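Local coordinates for protein CytC3 (PDB 3GJB) that probably chlorinates an aliphatic amino acid tethered to a carrier protein, as an Fe(II)- and 2-oxoglutarate-dependent halogenase of the phytanoyl-CoA dioxygenase family, at residues Asp69-Ile74 with Trp101-Phe106; Arg51-Tyr56 with Ser306-Glu311; Asn42-Gln47 with Asp75-His80. One frame throughout, in Å; residues are numbered along the deposited sequence.

Overall arrangement
The three contacts converge on the region where loop 69-74 leads into helix 75-82. Contact 1 is the core one: the loop is tied by polar bonds to strand 98-108 of the antiparallel sheet, with every touching residue buried. Contact 2 lies at the surface, where two turns from distant parts of the chain meet through carbon packing and a shared water; Tyr56 OH and Gln307 N bond to Asp69 and Leu72 of contact 1. Contact 3, partly buried and almost wholly aliphatic, pairs helix 34-48 with the helix that follows the loop. Leu77 packs on His71 and Arg70, and Tyr310 of contact 2 lies on Asp75, Ala78 and Glu79.

Contact 1 (Asp69-Ile74 with Trp101-Phe106); sequences DRHLDI and WRSEFF. With AKG (2-oxoglutaric acid), chain E.
Asp69 grips Ser103 by two backbone-directed bonds, fastening loop 69-74 to strand 98-108 of the double-stranded beta-helix (cupin) fold. Asp69 N donates to Ser103 O at 2.7 Å, nearly straight at 165°. From CB the chain leads to CG, set beside the backbone N (chi1 -50°) and 4.2 Å from Arg102 CA. There it forks: OD1 accepts from Ser103 N at 3.0 Å, met almost end-on along the C-O bond, and lies against Arg102 CG, while OD2 passes Arg102 CD and takes a hydrogen bond from Tyr56 OH. With an alanine here, Ser103 N and the Tyr56 hydroxyl are likely to lose their carboxylate partner, leaving the main-chain bond to Ser103 O to hold this end of the loop. Trp101 CZ3 lies over one face of the Arg102 guanidinium, toward its rim, and NH2 reaches 2-oxoglutarate O1 in a weak, bent bond; this molecule is not the one near the iron. Ser103 holds the next turn of the loop as well: its OG meets His71 ND1 at the ring edge, 2.7 Å away, and a water joins the same OG to Arg70 N, 2.7 Å from the water oxygen.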
loop_
_atom_site.group_PDB
_atom_site.type_symbol
_atom_site.label_atom_id
_atom_site.label_comp_id
_atom_site.label_asym_id
_atom_site.label_seq_id
_atom_site.Cartn_x
_atom_site.Cartn_y
_atom_site.Cartn_z
ATOM N N ASP A 69 6.140 5.356 3.825
ATOM C CA ASP A 69 7.178 4.374 4.098
ATOM C C ASP A 69 7.730 4.229 5.512
ATOM O O ASP A 69 8.947 4.115 5.701
ATOM C CB ASP A 69 8.339 4.605 3.126
ATOM C CG ASP A 69 7.876 4.710 1.686
ATOM O OD1 ASP A 69 7.046 3.881 1.260
ATOM O OD2 ASP A 69 8.350 5.620 0.978
ATOM N N ARG A 70 6.848 4.211 6.501
ATOM C CA ARG A 70 7.291 4.034 7.873
ATOM C C ARG A 70 7.591 2.570 8.143
ATOM O O ARG A 70 8.085 2.214 9.209
ATOM C CB ARG A 70 6.243 4.563 8.844
ATOM C CG ARG A 70 6.046 6.053 8.693
ATOM C CD ARG A 70 7.356 6.814 8.878
ATOM N NE ARG A 70 7.413 7.503 10.165
ATOM C CZ ARG A 70 7.718 6.919 11.312
ATOM N NH1 ARG A 70 8.000 5.631 11.331
ATOM N NH2 ARG A 70 7.728 7.613 12.439
ATOM N N HIS A 71 7.301 1.720 7.163
ATOM C CA HIS A 71 7.595 0.300 7.289
ATOM C C HIS A 71 9.117 0.140 7.211
ATOM O O HIS A 71 9.647 -0.956 7.407
ATOM C CB HIS A 71 6.955 -0.493 6.155
ATOM C CG HIS A 71 7.460 -0.112 4.802
ATOM N ND1 HIS A 71 7.045 1.029 4.149
ATOM C CD2 HIS A 71 8.401 -0.679 4.009
ATOM C CE1 HIS A 71 7.712 1.150 3.014
ATOM N NE2 HIS A 71 8.541 0.126 2.906
ATOM N N LEU A 72 9.816 1.233 6.902
ATOM C CA LEU A 72 11.270 1.190 6.834
ATOM C C LEU A 72 11.899 1.557 8.174
ATOM O O LEU A 72 13.117 1.544 8.308
ATOM C CB LEU A 72 11.809 2.114 5.733
ATOM C CG LEU A 72 11.531 1.652 4.300
ATOM C CD1 LEU A 72 12.246 2.558 3.325
ATOM C CD2 LEU A 72 11.991 0.230 4.118
ATOM N N ASP A 73 11.080 1.902 9.163
ATOM C CA ASP A 73 11.632 2.207 10.479
ATOM C C ASP A 73 10.786 1.693 11.662
ATOM O O ASP A 73 11.302 1.513 12.767
ATOM C CB ASP A 73 11.943 3.713 10.618
ATOM C CG ASP A 73 10.702 4.585 10.715
ATOM O OD1 ASP A 73 9.911 4.629 9.747
ATOM O OD2 ASP A 73 10.531 5.242 11.769
ATOM N N ILE A 74 9.500 1.437 11.441
ATOM C CA ILE A 74 8.661 0.911 12.521
ATOM C C ILE A 74 8.597 -0.604 12.345
ATOM O O ILE A 74 8.149 -1.086 11.301
ATOM C CB ILE A 74 7.225 1.474 12.475
ATOM C CG1 ILE A 74 7.232 2.979 12.755
ATOM C CG2 ILE A 74 6.358 0.759 13.502
ATOM C CD1 ILE A 74 5.911 3.654 12.472
ATOM N N TRP A 101 7.250 -1.219 -2.611
ATOM C CA TRP A 101 7.970 0.027 -2.856
ATOM C C TRP A 101 7.391 1.219 -2.103
ATOM O O TRP A 101 7.944 2.322 -2.145
ATOM C CB TRP A 101 7.986 0.328 -4.354
ATOM C CG TRP A 101 6.630 0.631 -4.897
ATOM C CD1 TRP A 101 5.645 -0.265 -5.202
ATOM C CD2 TRP A 101 6.096 1.925 -5.173
ATOM N NE1 TRP A 101 4.529 0.394 -5.655
ATOM C CE2 TRP A 101 4.780 1.741 -5.648
ATOM C CE3 TRP A 101 6.602 3.227 -5.065
ATOM C CZ2 TRP A 101 3.961 2.816 -6.016
ATOM C CZ3 TRP A 101 5.790 4.294 -5.430
ATOM C CH2 TRP A 101 4.485 4.082 -5.899
ATOM N N ARG A 102 6.278 1.002 -1.413
ATOM C CA ARG A 102 5.668 2.086 -0.657
ATOM C C ARG A 102 4.512 1.684 0.240
ATOM O O ARG A 102 3.796 0.709 -0.012
ATOM C CB ARG A 102 5.176 3.178 -1.609
ATOM C CG ARG A 102 4.509 4.350 -0.895
ATOM C CD ARG A 102 5.009 5.674 -1.430
ATOM N NE ARG A 102 4.224 6.127 -2.562
ATOM C CZ ARG A 102 4.542 7.166 -3.323
ATOM N NH1 ARG A 102 5.637 7.867 -3.089
ATOM N NH2 ARG A 102 3.739 7.521 -4.308
ATOM N N SER A 103 4.352 2.459 1.303
ATOM C CA SER A 103 3.259 2.289 2.237
ATOM C C SER A 103 2.896 3.713 2.659
ATOM O O SER A 103 3.755 4.600 2.696
ATOM C CB SER A 103 3.674 1.443 3.442
ATOM O OG SER A 103 4.570 2.132 4.287
ATOM N N GLU A 104 1.615 3.935 2.929
ATOM C CA GLU A 104 1.134 5.245 3.337
ATOM C C GLU A 104 -0.137 5.083 4.148
ATOM O O GLU A 104 -0.814 4.059 4.053
ATOM C CB GLU A 104 0.865 6.122 2.109
ATOM C CG GLU A 104 -0.046 5.496 1.058
ATOM C CD GLU A 104 -0.067 6.287 -0.251
ATOM O OE1 GLU A 104 -0.623 7.408 -0.271
ATOM O OE2 GLU A 104 0.479 5.789 -1.263
ATOM N N PHE A 105 -0.449 6.085 4.962
ATOM C CA PHE A 105 -1.653 6.043 5.772
ATOM C C PHE A 105 -2.802 6.800 5.115
ATOM O O PHE A 105 -2.598 7.784 4.416
ATOM C CB PHE A 105 -1.370 6.597 7.175
ATOM C CG PHE A 105 -0.505 5.692 8.009
ATOM C CD1 PHE A 105 0.874 5.655 7.821
ATOM C CD2 PHE A 105 -1.079 4.823 8.936
ATOM C CE1 PHE A 105 1.676 4.759 8.544
ATOM C CE2 PHE A 105 -0.292 3.926 9.662
ATOM C CZ PHE A 105 1.096 3.895 9.462
ATOM N N PHE A 106 -4.014 6.306 5.329
ATOM C CA PHE A 106 -5.213 6.925 4.785
ATOM C C PHE A 106 -6.196 7.155 5.908
ATOM O O PHE A 106 -7.065 6.331 6.161
ATOM C CB PHE A 106 -5.857 6.025 3.737
ATOM C CG PHE A 106 -5.132 6.008 2.430
ATOM C CD1 PHE A 106 -5.165 7.116 1.591
ATOM C CD2 PHE A 106 -4.418 4.885 2.031
ATOM C CE1 PHE A 106 -4.494 7.101 0.366
ATOM C CE2 PHE A 106 -3.747 4.866 0.808
ATOM C CZ PHE A 106 -3.786 5.969 -0.020
HETATM C C1 AKG E . 2.475 10.694 -5.369
HETATM O O1 AKG E . 3.116 10.221 -4.451
HETATM O O2 AKG E . 2.642 11.985 -5.686
HETATM C C2 AKG E . 1.493 9.844 -6.141
HETATM O O5 AKG E . 0.852 10.340 -7.056
HETATM C C3 AKG E . 1.304 8.381 -5.761
HETATM C C4 AKG E . 0.256 7.663 -6.631
HETATM C C5 AKG E . 0.086 6.211 -6.181
HETATM O O3 AKG E . 0.732 5.762 -5.252
HETATM O O4 AKG E . -0.800 5.416 -6.815
HETATM O O HOH W 1 4.199 4.059 6.289
#

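Contact 2 (Arg51-Tyr56 with Ser306-Glu311); sequences RSLAIY and SQRGYE
Leu53 lays its CD1 methyl over the centre of the Arg308 guanidinium, 3.7 Å above the plane, while the two side chains slant across each other. The methyl also touches the base of the arginine, CD1 to CG 3.5 Å, because Arg308 runs extended from CG to NE and only then turns its flat end back above the leucine. The CB of Leu53 points toward segment 306-311, and CG, beside the backbone N (chi1 -66°), carries CD1 onto the arginine. The polar rim of the guanidinium is used around this apolar face: NH1 donates to Asp73 O and, at 3.3 Å, to a water that also accepts a hydrogen bond from Leu53 N at 2.7 Å. Gln307 makes the second half of the contact. Its CG, beside the backbone N (chi1 -68°), meets the Ile55 CG2 methyl at 3.7 Å and sits 3.2 Å from Leu53 O; the two side chains cross at about a right angle. Leu53, Gln307 and Arg308 stand on type I beta turns, Arg51 to Ala54 and Ser306 to Gly309, with Ile55 just after the first; Ser306 OG accepts from Tyr310 N at 3.0 Å. Plain surface packing thus joins the loop between helices 34-48 and 62-65 to the segment after strand 289-292, some 250 residues later, both set against loop 69-74, while Tyr310 leans on helix 75-82.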
loop_
_atom_site.group_PDB
_atom_site.type_symbol
_atom_site.label_atom_id
_atom_site.label_comp_id
_atom_site.label_asym_id
_atom_site.label_seq_id
_atom_site.Cartn_x
_atom_site.Cartn_y
_atom_site.Cartn_z
ATOM N N ARG A 51 9.919 10.258 14.804
ATOM C CA ARG A 51 10.477 10.188 13.461
ATOM C C ARG A 51 11.997 10.159 13.459
ATOM O O ARG A 51 12.617 10.318 12.407
ATOM C CB ARG A 51 9.992 11.380 12.621
ATOM C CG ARG A 51 8.484 11.424 12.380
ATOM C CD ARG A 51 8.116 12.563 11.439
ATOM N NE ARG A 51 8.704 12.372 10.114
ATOM C CZ ARG A 51 8.255 11.511 9.203
ATOM N NH1 ARG A 51 7.197 10.754 9.453
ATOM N NH2 ARG A 51 8.880 11.391 8.038
ATOM N N SER A 52 12.592 9.937 14.629
ATOM C CA SER A 52 14.047 9.913 14.754
ATOM C C SER A 52 14.732 9.042 13.708
ATOM O O SER A 52 15.843 9.343 13.285
ATOM C CB SER A 52 14.461 9.446 16.152
ATOM O OG SER A 52 14.359 8.040 16.272
ATOM N N LEU A 53 14.079 7.967 13.285
ATOM C CA LEU A 53 14.677 7.079 12.293
ATOM C C LEU A 53 13.860 6.962 11.008
ATOM O O LEU A 53 14.067 6.047 10.212
ATOM C CB LEU A 53 14.887 5.687 12.892
ATOM C CG LEU A 53 15.900 5.583 14.035
ATOM C CD1 LEU A 53 15.909 4.170 14.578
ATOM C CD2 LEU A 53 17.283 5.966 13.540
ATOM N N ALA A 54 12.922 7.876 10.805
ATOM C CA ALA A 54 12.111 7.835 9.595
ATOM C C ALA A 54 13.041 8.196 8.444
ATOM O O ALA A 54 13.892 9.066 8.588
ATOM C CB ALA A 54 10.976 8.841 9.698
ATOM N N ILE A 55 12.897 7.538 7.302
ATOM C CA ILE A 55 13.782 7.862 6.198
ATOM C C ILE A 55 13.538 9.243 5.586
ATOM O O ILE A 55 14.446 9.799 4.969
ATOM C CB ILE A 55 13.742 6.789 5.091
ATOM C CG1 ILE A 55 12.382 6.763 4.405
ATOM C CG2 ILE A 55 14.055 5.437 5.690
ATOM C CD1 ILE A 55 12.400 5.989 3.102
ATOM N N TYR A 56 12.338 9.806 5.755
ATOM C CA TYR A 56 12.054 11.136 5.211
ATOM C C TYR A 56 12.148 12.229 6.273
ATOM O O TYR A 56 11.620 12.095 7.374
ATOM C CB TYR A 56 10.679 11.183 4.532
ATOM C CG TYR A 56 10.542 10.189 3.401
ATOM C CD1 TYR A 56 11.586 9.992 2.489
ATOM C CD2 TYR A 56 9.381 9.424 3.253
ATOM C CE1 TYR A 56 11.482 9.049 1.459
ATOM C CE2 TYR A 56 9.266 8.481 2.226
ATOM C CZ TYR A 56 10.321 8.297 1.335
ATOM O OH TYR A 56 10.225 7.346 0.337
ATOM N N SER A 306 15.667 -2.615 7.796
ATOM C CA SER A 306 14.982 -1.379 8.146
ATOM C C SER A 306 15.927 -0.506 8.948
ATOM O O SER A 306 16.967 -0.982 9.408
ATOM C CB SER A 306 13.740 -1.678 8.989
ATOM O OG SER A 306 14.075 -1.764 10.366
ATOM N N GLN A 307 15.565 0.766 9.119
ATOM C CA GLN A 307 16.382 1.708 9.870
ATOM C C GLN A 307 16.576 1.265 11.304
ATOM O O GLN A 307 17.386 1.843 12.021
ATOM C CB GLN A 307 15.745 3.091 9.899
ATOM C CG GLN A 307 15.716 3.809 8.579
ATOM C CD GLN A 307 17.060 3.799 7.892
ATOM O OE1 GLN A 307 17.356 2.905 7.097
ATOM N NE2 GLN A 307 17.892 4.783 8.204
ATOM N N ARG A 308 15.814 0.263 11.733
ATOM C CA ARG A 308 15.927 -0.220 13.098
ATOM C C ARG A 308 16.534 -1.605 13.191
ATOM O O ARG A 308 16.550 -2.212 14.266
ATOM C CB ARG A 308 14.570 -0.211 13.799
ATOM C CG ARG A 308 14.264 1.111 14.466
ATOM C CD ARG A 308 13.147 1.000 15.495
ATOM N NE ARG A 308 12.962 2.275 16.175
ATOM C CZ ARG A 308 12.442 3.357 15.602
ATOM N NH1 ARG A 308 12.040 3.315 14.339
ATOM N NH2 ARG A 308 12.354 4.491 16.280
ATOM N N GLY A 309 17.029 -2.109 12.068
ATOM C CA GLY A 309 17.654 -3.412 12.084
ATOM C C GLY A 309 16.703 -4.553 11.816
ATOM O O GLY A 309 17.052 -5.719 12.017
ATOM N N TYR A 310 15.495 -4.243 11.375
ATOM C CA TYR A 310 14.562 -5.312 11.075
ATOM C C TYR A 310 15.007 -5.914 9.747
ATOM O O TYR A 310 15.026 -5.243 8.716
ATOM C CB TYR A 310 13.132 -4.777 10.979
ATOM C CG TYR A 310 12.110 -5.861 10.767
ATOM C CD1 TYR A 310 11.898 -6.412 9.501
ATOM C CD2 TYR A 310 11.368 -6.364 11.839
ATOM C CE1 TYR A 310 10.976 -7.435 9.307
ATOM C CE2 TYR A 310 10.447 -7.385 11.654
ATOM C CZ TYR A 310 10.257 -7.913 10.391
ATOM O OH TYR A 310 9.348 -8.923 10.213
ATOM N N GLU A 311 15.383 -7.182 9.786
ATOM C CA GLU A 311 15.839 -7.875 8.599
ATOM C C GLU A 311 14.679 -8.351 7.730
ATOM O O GLU A 311 13.788 -9.051 8.201
ATOM C CB GLU A 311 16.703 -9.069 9.006
ATOM C CG GLU A 311 17.189 -9.912 7.836
ATOM C CD GLU A 311 18.416 -9.334 7.154
ATOM O OE1 GLU A 311 18.508 -8.091 7.029
ATOM O OE2 GLU A 311 19.283 -10.135 6.736
HETATM O O HOH W 2 11.776 6.551 13.756
#

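Contact 3 (Asn42-Gln47 with Asp75-His80); sequences NIIRRQ and DLLAEH
Leu76 pushes its CD1 methyl into the side of Ile43, and this is the prominent bump of the interface. The methyl meets Ile43 CG2 at 3.4 Å, tighter than ordinary van der Waals contact, and touches CB and CD1 of the same isoleucine at 3.6 Å each, so it sits in the crook formed by both branches. The two side chains cross at about a right angle. Ile43 offers this crook because CG2 stands anti to the backbone N while CG1 lies beside it (chi1 -66°).

One residue on, the roles reverse. Ile44 sends its CG1-CD1 arm toward helix 75-82, and CD1 enters the notch between Leu76 and Leu77, 3.7 Å from Leu77 CD2 and 4.0 Å from Leu76 CB. Leu76 CB in turn rests against Ile44 CG1, and Leu77 CD2 against Ile44 CG2. Bumps and hollows therefore alternate along the seam, with Leu76 contributing to both.

Gln47, a turn further along helix 34-48, borders the aliphatic patch with its amide. NE2 passes Leu76 CD1 and donates to a water at 2.7 Å, which also accepts from Leu76 N, one of the first-turn amides, which have no acceptor within their own helix.

The short helical segments approach to 10.1 Å between axes, at 121° between their directions. A salt bridge from Glu79 to Arg40 adds a charged tie between the same two helices. His80 hydrogen-bonds Thr151 and packs its ring near Phe256, both on the antiparallel sheet, and Phe105 of strand 98-108 touches helix 34-48. The pair is thus consistent with the helices that pack on the major sheet of the double-stranded beta-helix in Fe(II)/2-oxoglutarate enzymes.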
loop_
_atom_site.group_PDB
_atom_site.type_symbol
_atom_site.label_atom_id
_atom_site.label_comp_id
_atom_site.label_asym_id
_atom_site.label_seq_id
_atom_site.Cartn_x
_atom_site.Cartn_y
_atom_site.Cartn_z
ATOM N N ASN A 42 -2.375 0.148 18.187
ATOM C CA ASN A 42 -2.229 0.926 19.413
ATOM C C ASN A 42 -0.755 1.285 19.592
ATOM O O ASN A 42 -0.423 2.382 20.044
ATOM C CB ASN A 42 -2.710 0.141 20.647
ATOM C CG ASN A 42 -4.228 0.012 20.723
ATOM O OD1 ASN A 42 -4.969 0.793 20.125
ATOM N ND2 ASN A 42 -4.693 -0.967 21.484
ATOM N N ILE A 43 0.123 0.352 19.242
ATOM C CA ILE A 43 1.565 0.566 19.359
ATOM C C ILE A 43 2.015 1.499 18.246
ATOM O O ILE A 43 2.620 2.544 18.497
ATOM C CB ILE A 43 2.360 -0.753 19.193
ATOM C CG1 ILE A 43 2.068 -1.714 20.347
ATOM C CG2 ILE A 43 3.854 -0.441 19.090
ATOM C CD1 ILE A 43 2.588 -3.105 20.135
ATOM N N ILE A 44 1.704 1.101 17.017
ATOM C CA ILE A 44 2.076 1.849 15.820
ATOM C C ILE A 44 1.705 3.320 15.896
ATOM O O ILE A 44 2.520 4.190 15.591
ATOM C CB ILE A 44 1.401 1.247 14.569
ATOM C CG1 ILE A 44 1.829 -0.208 14.397
ATOM C CG2 ILE A 44 1.735 2.082 13.343
ATOM C CD1 ILE A 44 1.069 -0.954 13.315
ATOM N N ARG A 45 0.466 3.585 16.302
ATOM C CA ARG A 45 -0.042 4.945 16.411
ATOM C C ARG A 45 0.924 5.818 17.206
ATOM O O ARG A 45 1.239 6.933 16.797
ATOM C CB ARG A 45 -1.421 4.916 17.076
ATOM C CG ARG A 45 -2.311 6.101 16.760
ATOM C CD ARG A 45 -2.139 7.222 17.752
ATOM N NE ARG A 45 -2.399 6.785 19.121
ATOM C CZ ARG A 45 -2.255 7.567 20.182
ATOM N NH1 ARG A 45 -1.865 8.824 20.029
ATOM N NH2 ARG A 45 -2.465 7.086 21.398
ATOM N N ARG A 46 1.403 5.300 18.332
ATOM C CA ARG A 46 2.342 6.031 19.182
ATOM C C ARG A 46 3.736 6.124 18.555
ATOM O O ARG A 46 4.404 7.147 18.649
ATOM C CB ARG A 46 2.453 5.351 20.550
ATOM C CG ARG A 46 3.397 6.063 21.513
ATOM C CD ARG A 46 3.487 5.381 22.885
ATOM N NE ARG A 46 3.978 4.006 22.796
ATOM C CZ ARG A 46 3.201 2.927 22.737
ATOM N NH1 ARG A 46 1.877 3.049 22.767
ATOM N NH2 ARG A 46 3.753 1.723 22.630
ATOM N N GLN A 47 4.170 5.049 17.914
ATOM C CA GLN A 47 5.480 5.018 17.292
ATOM C C GLN A 47 5.598 5.948 16.089
ATOM O O GLN A 47 6.667 6.503 15.823
ATOM C CB GLN A 47 5.827 3.579 16.912
ATOM C CG GLN A 47 6.196 2.740 18.124
ATOM C CD GLN A 47 6.374 1.271 17.806
ATOM O OE1 GLN A 47 6.998 0.536 18.569
ATOM N NE2 GLN A 47 5.816 0.829 16.680
ATOM N N ASP A 75 9.039 -1.348 13.359
ATOM C CA ASP A 75 9.056 -2.814 13.290
ATOM C C ASP A 75 7.745 -3.471 12.906
ATOM O O ASP A 75 7.725 -4.401 12.096
ATOM C CB ASP A 75 9.512 -3.428 14.620
ATOM C CG ASP A 75 10.988 -3.208 14.896
ATOM O OD1 ASP A 75 11.771 -3.155 13.929
ATOM O OD2 ASP A 75 11.369 -3.103 16.082
ATOM N N LEU A 76 6.654 -3.008 13.509
ATOM C CA LEU A 76 5.342 -3.572 13.234
ATOM C C LEU A 76 4.874 -3.293 11.809
ATOM O O LEU A 76 4.094 -4.056 11.249
ATOM C CB LEU A 76 4.332 -3.048 14.260
ATOM C CG LEU A 76 4.548 -3.635 15.664
ATOM C CD1 LEU A 76 3.734 -2.865 16.692
ATOM C CD2 LEU A 76 4.162 -5.111 15.665
ATOM N N LEU A 77 5.348 -2.201 11.218
ATOM C CA LEU A 77 4.969 -1.892 9.844
ATOM C C LEU A 77 5.872 -2.694 8.920
ATOM O O LEU A 77 5.438 -3.156 7.856
ATOM C CB LEU A 77 5.090 -0.395 9.561
ATOM C CG LEU A 77 4.090 0.483 10.317
ATOM C CD1 LEU A 77 4.216 1.925 9.832
ATOM C CD2 LEU A 77 2.674 -0.043 10.097
ATOM N N ALA A 78 7.121 -2.877 9.348
ATOM C CA ALA A 78 8.085 -3.664 8.583
ATOM C C ALA A 78 7.570 -5.087 8.468
ATOM O O ALA A 78 7.685 -5.715 7.412
ATOM C CB ALA A 78 9.445 -3.664 9.273
ATOM N N GLU A 79 7.005 -5.596 9.563
ATOM C CA GLU A 79 6.473 -6.948 9.574
ATOM C C GLU A 79 5.186 -7.032 8.758
ATOM O O GLU A 79 4.937 -8.009 8.055
ATOM C CB GLU A 79 6.183 -7.391 11.004
ATOM C CG GLU A 79 5.588 -8.785 11.082
ATOM C CD GLU A 79 5.079 -9.114 12.463
ATOM O OE1 GLU A 79 5.430 -8.380 13.406
ATOM O OE2 GLU A 79 4.339 -10.109 12.603
ATOM N N HIS A 80 4.370 -5.991 8.863
ATOM C CA HIS A 80 3.105 -5.942 8.150
ATOM C C HIS A 80 3.275 -6.182 6.647
ATOM O O HIS A 80 2.598 -7.031 6.075
ATOM C CB HIS A 80 2.422 -4.587 8.393
ATOM C CG HIS A 80 0.958 -4.588 8.076
ATOM N ND1 HIS A 80 0.007 -5.048 8.963
ATOM C CD2 HIS A 80 0.290 -4.271 6.941
ATOM C CE1 HIS A 80 -1.181 -5.018 8.386
ATOM N NE2 HIS A 80 -1.036 -4.551 7.159
HETATM O O HOH W 3 6.834 -1.554 15.792
#